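Local coordinates for protein alpha-L-arabinosidase (Xanthomonas axonopodis pv. citri, PDB 6D25) that probably removes alpha-L-arabinofuranosyl side groups from arabinoxylans by hydrolysis, coping with internal di-substitutions, at residues Glu285-Leu296 against Tyr419-His430. Residues are numbered along the deposited sequence; the frame is centred on the assembly and turned at random.
Sequences EAAWIQTLSRTL and YRHGDTQVPAVH
Ile289 carries the largest share of the contact, reaching from the helix into the hairpin formed by Tyr419-His421 and Thr424-Val426. With CG1 anti to the backbone N (chi1 -163°) and CD1 extended beyond it, the side chain puts its terminal methyl over one face of the Tyr419 ring. This is a CH-pi contact, Ile289 CD1 lying 3.8 Å from the centroid of the Tyr419 ring and displaced toward its rim. The same methyl also touches the hairpin backbone, Ile289 CD1 lying 3.6 Å from Thr424 O, while Ile289 CG1 packs against Thr424 CG2 and Val426 CG2.

At its edge the Tyr419 ring is held by Glu285: Tyr419 OH donates a hydrogen bond of 2.6 Å to the anti lone pair of Glu285 OE2, with ring and carboxylate nearly coplanar (25°). The extended Glu285 chain also lies across a face of His421, Glu285 CG making a CH-pi contact 3.8 Å from the centroid of the His421 ring and the carboxylate stacked nearly parallel to it. Two waters flank this imidazole, one joining His421 ND1 to Arg420 O and the other joining His421 NE2 to Ala286 N. Further along the helix, Ser293 CB touches both Thr424 CG2 and Val426 CG1, and Leu296 CD1 ends 3.8 Å from Pro427 CD.

His430 ND1 is hydrogen-bonded to Asp357 OD2 of helix 346-361, and Trp288 NE1 to Leu448 O. Helix 285-312 follows the sixth strand of the parallel eight-stranded barrel, and the contact joins this (beta/alpha)8 barrel to a hairpin of the C-terminal beta-sandwich, as in the two-domain architecture of GH51 arabinofuranosidases.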
ATOM      1  N   GLU A 285     -25.019 -19.062  38.658  1.00 24.71           N
ATOM      2  CA  GLU A 285     -26.036 -19.245  37.635  1.00 25.08           C
ATOM      3  C   GLU A 285     -26.165 -17.968  36.795  1.00 25.43           C
ATOM      4  O   GLU A 285     -26.468 -18.078  35.605  1.00 23.62           O
ATOM      5  CB  GLU A 285     -27.372 -19.618  38.260  1.00 26.18           C
ATOM      6  CG  GLU A 285     -28.458 -19.929  37.250  1.00 26.13           C
ATOM      7  CD  GLU A 285     -29.723 -20.543  37.835  1.00 27.92           C
ATOM      8  OE1 GLU A 285     -29.774 -20.721  39.100  1.00 29.54           O
ATOM      9  OE2 GLU A 285     -30.693 -20.793  37.068  1.00 28.57           O
ATOM     10  N   ALA A 286     -25.997 -16.789  37.416  1.00 24.81           N
ATOM     11  CA  ALA A 286     -26.049 -15.505  36.666  1.00 24.68           C
ATOM     12  C   ALA A 286     -25.006 -15.499  35.531  1.00 23.33           C
ATOM     13  O   ALA A 286     -25.328 -15.130  34.404  1.00 22.38           O
ATOM     14  CB  ALA A 286     -25.851 -14.332  37.612  1.00 25.54           C
ATOM     15  N   ALA A 287     -23.780 -15.945  35.820  1.00 22.48           N
ATOM     16  CA  ALA A 287     -22.721 -15.973  34.825  1.00 22.20           C
ATOM     17  C   ALA A 287     -22.997 -17.041  33.754  1.00 21.54           C
ATOM     18  O   ALA A 287     -22.638 -16.868  32.587  1.00 21.26           O
ATOM     19  CB  ALA A 287     -21.391 -16.225  35.498  1.00 22.31           C
ATOM     20  N   TRP A 288     -23.613 -18.150  34.167  1.00 20.99           N
ATOM     21  CA  TRP A 288     -24.044 -19.229  33.252  1.00 20.36           C
ATOM     22  C   TRP A 288     -25.010 -18.671  32.206  1.00 20.39           C
ATOM     23  O   TRP A 288     -24.747 -18.735  30.985  1.00 19.40           O
ATOM     24  CB  TRP A 288     -24.682 -20.348  34.077  1.00 20.40           C
ATOM     25  CG  TRP A 288     -25.428 -21.407  33.333  1.00 20.56           C
ATOM     26  CD1 TRP A 288     -26.768 -21.417  33.081  1.00 20.88           C
ATOM     27  CD2 TRP A 288     -24.904 -22.649  32.819  1.00 19.90           C
ATOM     28  NE1 TRP A 288     -27.115 -22.564  32.427  1.00 20.46           N
ATOM     29  CE2 TRP A 288     -25.993 -23.327  32.223  1.00 20.07           C
ATOM     30  CE3 TRP A 288     -23.636 -23.236  32.763  1.00 19.75           C
ATOM     31  CZ2 TRP A 288     -25.852 -24.577  31.615  1.00 19.53           C
ATOM     32  CZ3 TRP A 288     -23.490 -24.472  32.158  1.00 19.84           C
ATOM     33  CH2 TRP A 288     -24.592 -25.131  31.581  1.00 19.66           C
ATOM     34  N   ILE A 289     -26.126 -18.097  32.685  1.00 21.51           N
ATOM     35  CA  ILE A 289     -27.152 -17.672  31.743  1.00 21.78           C
ATOM     36  C   ILE A 289     -26.646 -16.485  30.915  1.00 22.51           C
ATOM     37  O   ILE A 289     -26.998 -16.389  29.732  1.00 21.99           O
ATOM     38  CB  ILE A 289     -28.486 -17.362  32.451  1.00 22.84           C
ATOM     39  CG1 ILE A 289     -29.634 -17.333  31.428  1.00 22.56           C
ATOM     40  CG2 ILE A 289     -28.383 -16.088  33.272  1.00 23.12           C
ATOM     41  CD1 ILE A 289     -30.999 -17.187  32.037  1.00 23.89           C
ATOM     42  N   GLN A 290     -25.823 -15.604  31.498  1.00 23.21           N
ATOM     43  CA  GLN A 290     -25.277 -14.477  30.750  1.00 24.55           C
ATOM     44  C   GLN A 290     -24.419 -14.991  29.569  1.00 22.05           C
ATOM     45  O   GLN A 290     -24.484 -14.440  28.485  1.00 20.42           O
ATOM     46  CB  GLN A 290     -24.451 -13.529  31.630  1.00 28.00           C
ATOM     47  CG  GLN A 290     -24.208 -12.182  30.916  1.00 33.67           C
ATOM     48  CD  GLN A 290     -22.872 -11.471  31.040  1.00 38.68           C
ATOM     49  OE1 GLN A 290     -22.445 -10.787  30.077  1.00 39.64           O
ATOM     50  NE2 GLN A 290     -22.242 -11.570  32.225  1.00 38.49           N
ATOM     51  N   THR A 291     -23.613 -16.014  29.806  1.00 19.42           N
ATOM     52  CA  THR A 291     -22.773 -16.574  28.761  1.00 19.12           C
ATOM     53  C   THR A 291     -23.629 -17.148  27.620  1.00 18.62           C
ATOM     54  O   THR A 291     -23.355 -16.913  26.442  1.00 17.45           O
ATOM     55  CB  THR A 291     -21.842 -17.657  29.329  1.00 18.52           C
ATOM     56  OG1 THR A 291     -21.086 -17.098  30.393  1.00 19.04           O
ATOM     57  CG2 THR A 291     -20.917 -18.218  28.290  1.00 18.41           C
ATOM     58  N   LEU A 292     -24.670 -17.906  27.967  1.00 18.32           N
ATOM     59  CA  LEU A 292     -25.499 -18.509  26.959  1.00 18.37           C
ATOM     60  C   LEU A 292     -26.300 -17.437  26.197  1.00 18.70           C
ATOM     61  O   LEU A 292     -26.491 -17.535  24.990  1.00 17.00           O
ATOM     62  CB  LEU A 292     -26.411 -19.561  27.612  1.00 18.87           C
ATOM     63  CG  LEU A 292     -25.693 -20.699  28.337  1.00 19.17           C
ATOM     64  CD1 LEU A 292     -26.689 -21.748  28.820  1.00 20.74           C
ATOM     65  CD2 LEU A 292     -24.625 -21.339  27.436  1.00 18.89           C
ATOM     66  N   SER A 293     -26.785 -16.423  26.912  1.00 19.45           N
ATOM     67  CA  SER A 293     -27.483 -15.304  26.290  1.00 20.48           C
ATOM     68  C   SER A 293     -26.569 -14.626  25.261  1.00 20.55           C
ATOM     69  O   SER A 293     -26.964 -14.367  24.095  1.00 20.68           O
ATOM     70  CB  SER A 293     -27.943 -14.330  27.322  1.00 21.17           C
ATOM     71  OG  SER A 293     -28.671 -13.269  26.728  1.00 22.79           O
ATOM     72  N   ARG A 294     -25.346 -14.343  25.662  1.00 20.93           N
ATOM     73  CA  ARG A 294     -24.401 -13.720  24.757  1.00 21.61           C
ATOM     74  C   ARG A 294     -24.097 -14.619  23.557  1.00 19.40           C
ATOM     75  O   ARG A 294     -23.956 -14.096  22.445  1.00 18.37           O
ATOM     76  CB  ARG A 294     -23.115 -13.325  25.486  1.00 24.05           C
ATOM     77  CG  ARG A 294     -23.274 -11.998  26.215  1.00 27.69           C
ATOM     78  CD  ARG A 294     -22.065 -11.637  27.032  1.00 31.13           C
ATOM     79  NE  ARG A 294     -22.150 -10.304  27.636  1.00 35.31           N
ATOM     80  CZ  ARG A 294     -21.620  -9.207  27.094  1.00 35.94           C
ATOM     81  NH1 ARG A 294     -21.786  -8.052  27.708  1.00 36.26           N
ATOM     82  NH2 ARG A 294     -20.921  -9.278  25.963  1.00 34.16           N
ATOM     83  N   THR A 295     -23.991 -15.928  23.750  1.00 17.92           N
ATOM     84  CA  THR A 295     -23.592 -16.772  22.613  1.00 17.76           C
ATOM     85  C   THR A 295     -24.728 -16.802  21.573  1.00 17.15           C
ATOM     86  O   THR A 295     -24.484 -16.875  20.377  1.00 16.36           O
ATOM     87  CB  THR A 295     -23.109 -18.156  23.057  1.00 17.68           C
ATOM     88  OG1 THR A 295     -22.083 -18.595  22.154  1.00 17.51           O
ATOM     89  CG2 THR A 295     -24.211 -19.186  23.050  1.00 18.35           C
ATOM     90  N   LEU A 296     -25.970 -16.720  22.048  1.00 17.98           N
ATOM     91  CA  LEU A 296     -27.129 -16.835  21.166  1.00 18.87           C
ATOM     92  C   LEU A 296     -27.273 -15.625  20.219  1.00 18.47           C
ATOM     93  O   LEU A 296     -27.983 -15.712  19.207  1.00 18.67           O
ATOM     94  CB  LEU A 296     -28.389 -17.016  22.014  1.00 19.66           C
ATOM     95  CG  LEU A 296     -28.578 -18.436  22.566  1.00 19.92           C
ATOM     96  CD1 LEU A 296     -29.706 -18.449  23.589  1.00 20.57           C
ATOM     97  CD2 LEU A 296     -28.908 -19.394  21.464  1.00 19.85           C
ATOM     98  N   TYR A 419     -36.182 -19.835  29.874  1.00 25.48           N
ATOM     99  CA  TYR A 419     -35.440 -19.979  31.109  1.00 25.14           C
ATOM    100  C   TYR A 419     -35.018 -18.576  31.558  1.00 26.58           C
ATOM    101  O   TYR A 419     -34.340 -17.879  30.792  1.00 24.77           O
ATOM    102  CB  TYR A 419     -34.222 -20.872  30.872  1.00 23.99           C
ATOM    103  CG  TYR A 419     -33.099 -20.793  31.879  1.00 23.26           C
ATOM    104  CD1 TYR A 419     -33.339 -20.728  33.253  1.00 24.02           C
ATOM    105  CD2 TYR A 419     -31.787 -20.854  31.454  1.00 22.79           C
ATOM    106  CE1 TYR A 419     -32.291 -20.690  34.161  1.00 23.72           C
ATOM    107  CE2 TYR A 419     -30.729 -20.812  32.340  1.00 22.75           C
ATOM    108  CZ  TYR A 419     -30.983 -20.754  33.701  1.00 23.43           C
ATOM    109  OH  TYR A 419     -29.915 -20.741  34.550  1.00 23.82           O
ATOM    110  N   ARG A 420     -35.443 -18.173  32.752  1.00 28.54           N
ATOM    111  CA  ARG A 420     -35.166 -16.812  33.232  1.00 31.65           C
ATOM    112  C   ARG A 420     -34.402 -16.901  34.552  1.00 30.35           C
ATOM    113  O   ARG A 420     -34.743 -17.697  35.416  1.00 30.07           O
ATOM    114  CB  ARG A 420     -36.443 -16.021  33.541  1.00 36.52           C
ATOM    115  CG  ARG A 420     -37.513 -16.094  32.468  1.00 42.78           C
ATOM    116  CD  ARG A 420     -38.578 -15.006  32.683  1.00 50.54           C
ATOM    117  NE  ARG A 420     -39.236 -14.668  31.426  1.00 54.97           N
ATOM    118  CZ  ARG A 420     -40.308 -15.288  30.957  1.00 59.17           C
ATOM    119  NH1 ARG A 420     -40.665 -15.144  29.686  1.00 58.92           N
ATOM    120  NH2 ARG A 420     -40.977 -16.091  31.764  1.00 64.00           N
ATOM    121  N   HIS A 421     -33.392 -16.070  34.693  1.00 29.43           N
ATOM    122  CA  HIS A 421     -32.685 -15.925  35.938  1.00 30.26           C
ATOM    123  C   HIS A 421     -32.276 -14.467  36.053  1.00 31.11           C
ATOM    124  O   HIS A 421     -31.609 -13.954  35.167  1.00 28.89           O
ATOM    125  CB  HIS A 421     -31.485 -16.880  36.008  1.00 29.75           C
ATOM    126  CG  HIS A 421     -30.805 -16.870  37.328  1.00 31.45           C
ATOM    127  ND1 HIS A 421     -31.325 -17.527  38.424  1.00 32.64           N
ATOM    128  CD2 HIS A 421     -29.681 -16.250  37.741  1.00 31.18           C
ATOM    129  CE1 HIS A 421     -30.538 -17.320  39.472  1.00 32.93           C
ATOM    130  NE2 HIS A 421     -29.525 -16.542  39.078  1.00 32.15           N
ATOM    131  N   GLY A 422     -32.729 -13.817  37.110  1.00 32.63           N
ATOM    132  CA  GLY A 422     -32.589 -12.360  37.225  1.00 34.72           C
ATOM    133  C   GLY A 422     -33.209 -11.642  36.043  1.00 34.87           C
ATOM    134  O   GLY A 422     -34.337 -11.943  35.687  1.00 35.32           O
ATOM    135  N   ASP A 423     -32.480 -10.735  35.428  1.00 35.44           N
ATOM    136  CA  ASP A 423     -33.033  -9.932  34.332  1.00 37.75           C
ATOM    137  C   ASP A 423     -32.678 -10.559  32.966  1.00 35.56           C
ATOM    138  O   ASP A 423     -32.824  -9.888  31.957  1.00 34.53           O
ATOM    139  CB  ASP A 423     -32.532  -8.488  34.402  1.00 41.90           C
ATOM    140  CG  ASP A 423     -33.232  -7.654  35.478  1.00 50.92           C
ATOM    141  OD1 ASP A 423     -34.214  -8.117  36.143  1.00 55.54           O
ATOM    142  OD2 ASP A 423     -32.821  -6.479  35.622  1.00 57.33           O
ATOM    143  N   THR A 424     -32.225 -11.807  32.924  1.00 31.76           N
ATOM    144  CA  THR A 424     -31.830 -12.450  31.658  1.00 30.56           C
ATOM    145  C   THR A 424     -32.771 -13.610  31.342  1.00 29.12           C
ATOM    146  O   THR A 424     -33.184 -14.339  32.243  1.00 28.20           O
ATOM    147  CB  THR A 424     -30.382 -12.948  31.734  1.00 30.46           C
ATOM    148  OG1 THR A 424     -29.595 -11.787  31.979  1.00 30.75           O
ATOM    149  CG2 THR A 424     -29.877 -13.617  30.478  1.00 30.17           C
ATOM    150  N   GLN A 425     -33.123 -13.743  30.060  1.00 28.53           N
ATOM    151  CA  GLN A 425     -33.895 -14.884  29.617  1.00 29.18           C
ATOM    152  C   GLN A 425     -33.306 -15.439  28.324  1.00 27.10           C
ATOM    153  O   GLN A 425     -32.809 -14.708  27.482  1.00 26.10           O
ATOM    154  CB  GLN A 425     -35.380 -14.567  29.454  1.00 32.50           C
ATOM    155  CG  GLN A 425     -35.739 -13.540  28.416  1.00 35.34           C
ATOM    156  CD  GLN A 425     -37.248 -13.361  28.420  1.00 39.89           C
ATOM    157  OE1 GLN A 425     -37.930 -13.466  29.460  1.00 44.48           O
ATOM    158  NE2 GLN A 425     -37.799 -13.162  27.237  1.00 41.06           N
ATOM    159  N   VAL A 426     -33.380 -16.762  28.226  1.00 25.35           N
ATOM    160  CA  VAL A 426     -32.995 -17.530  27.035  1.00 24.29           C
ATOM    161  C   VAL A 426     -34.040 -18.623  26.821  1.00 23.58           C
ATOM    162  O   VAL A 426     -34.783 -18.937  27.728  1.00 23.39           O
ATOM    163  CB  VAL A 426     -31.596 -18.132  27.207  1.00 23.67           C
ATOM    164  CG1 VAL A 426     -30.539 -17.049  27.357  1.00 23.34           C
ATOM    165  CG2 VAL A 426     -31.531 -19.111  28.378  1.00 24.32           C
ATOM    166  N   PRO A 427     -34.090 -19.211  25.626  1.00 22.74           N
ATOM    167  CA  PRO A 427     -34.943 -20.394  25.461  1.00 22.86           C
ATOM    168  C   PRO A 427     -34.513 -21.506  26.434  1.00 22.35           C
ATOM    169  O   PRO A 427     -33.324 -21.738  26.589  1.00 21.10           O
ATOM    170  CB  PRO A 427     -34.776 -20.822  23.983  1.00 22.98           C
ATOM    171  CG  PRO A 427     -33.507 -20.132  23.538  1.00 22.76           C
ATOM    172  CD  PRO A 427     -33.459 -18.847  24.336  1.00 22.89           C
ATOM    173  N   ALA A 428     -35.483 -22.168  27.080  1.00 21.88           N
ATOM    174  CA  ALA A 428     -35.180 -23.250  27.977  1.00 21.56           C
ATOM    175  C   ALA A 428     -34.485 -24.400  27.212  1.00 21.04           C
ATOM    176  O   ALA A 428     -33.542 -24.996  27.718  1.00 19.88           O
ATOM    177  CB  ALA A 428     -36.427 -23.729  28.656  1.00 21.90           C
ATOM    178  N   VAL A 429     -34.989 -24.707  26.016  1.00 21.38           N
ATOM    179  CA  VAL A 429     -34.436 -25.781  25.197  1.00 20.78           C
ATOM    180  C   VAL A 429     -34.234 -25.262  23.781  1.00 20.98           C
ATOM    181  O   VAL A 429     -35.036 -24.477  23.247  1.00 20.81           O
ATOM    182  CB  VAL A 429     -35.353 -27.020  25.205  1.00 21.50           C
ATOM    183  CG1 VAL A 429     -34.883 -28.115  24.247  1.00 20.82           C
ATOM    184  CG2 VAL A 429     -35.497 -27.596  26.621  1.00 21.87           C
ATOM    185  N   HIS A 430     -33.128 -25.708  23.209  1.00 20.81           N
ATOM    186  CA  HIS A 430     -32.721 -25.348  21.869  1.00 21.23           C
ATOM    187  C   HIS A 430     -32.281 -26.629  21.158  1.00 20.47           C
ATOM    188  O   HIS A 430     -31.821 -27.561  21.810  1.00 20.72           O
ATOM    189  CB  HIS A 430     -31.540 -24.363  21.968  1.00 21.40           C
ATOM    190  CG  HIS A 430     -31.269 -23.567  20.744  1.00 22.24           C
ATOM    191  ND1 HIS A 430     -30.483 -24.051  19.700  1.00 22.17           N
ATOM    192  CD2 HIS A 430     -31.608 -22.301  20.421  1.00 23.23           C
ATOM    193  CE1 HIS A 430     -30.368 -23.105  18.784  1.00 23.41           C
ATOM    194  NE2 HIS A 430     -31.054 -22.025  19.182  1.00 24.63           N
TER
HETATM  195  O   HOH W   1     -33.469 -18.977  37.703  1.00 38.95           O
HETATM  196  O   HOH W   2     -26.787 -16.314  40.299  1.00 31.78           O
HETATM  197  O   HOH W   3     -30.968 -13.591  25.889  1.00 35.03           O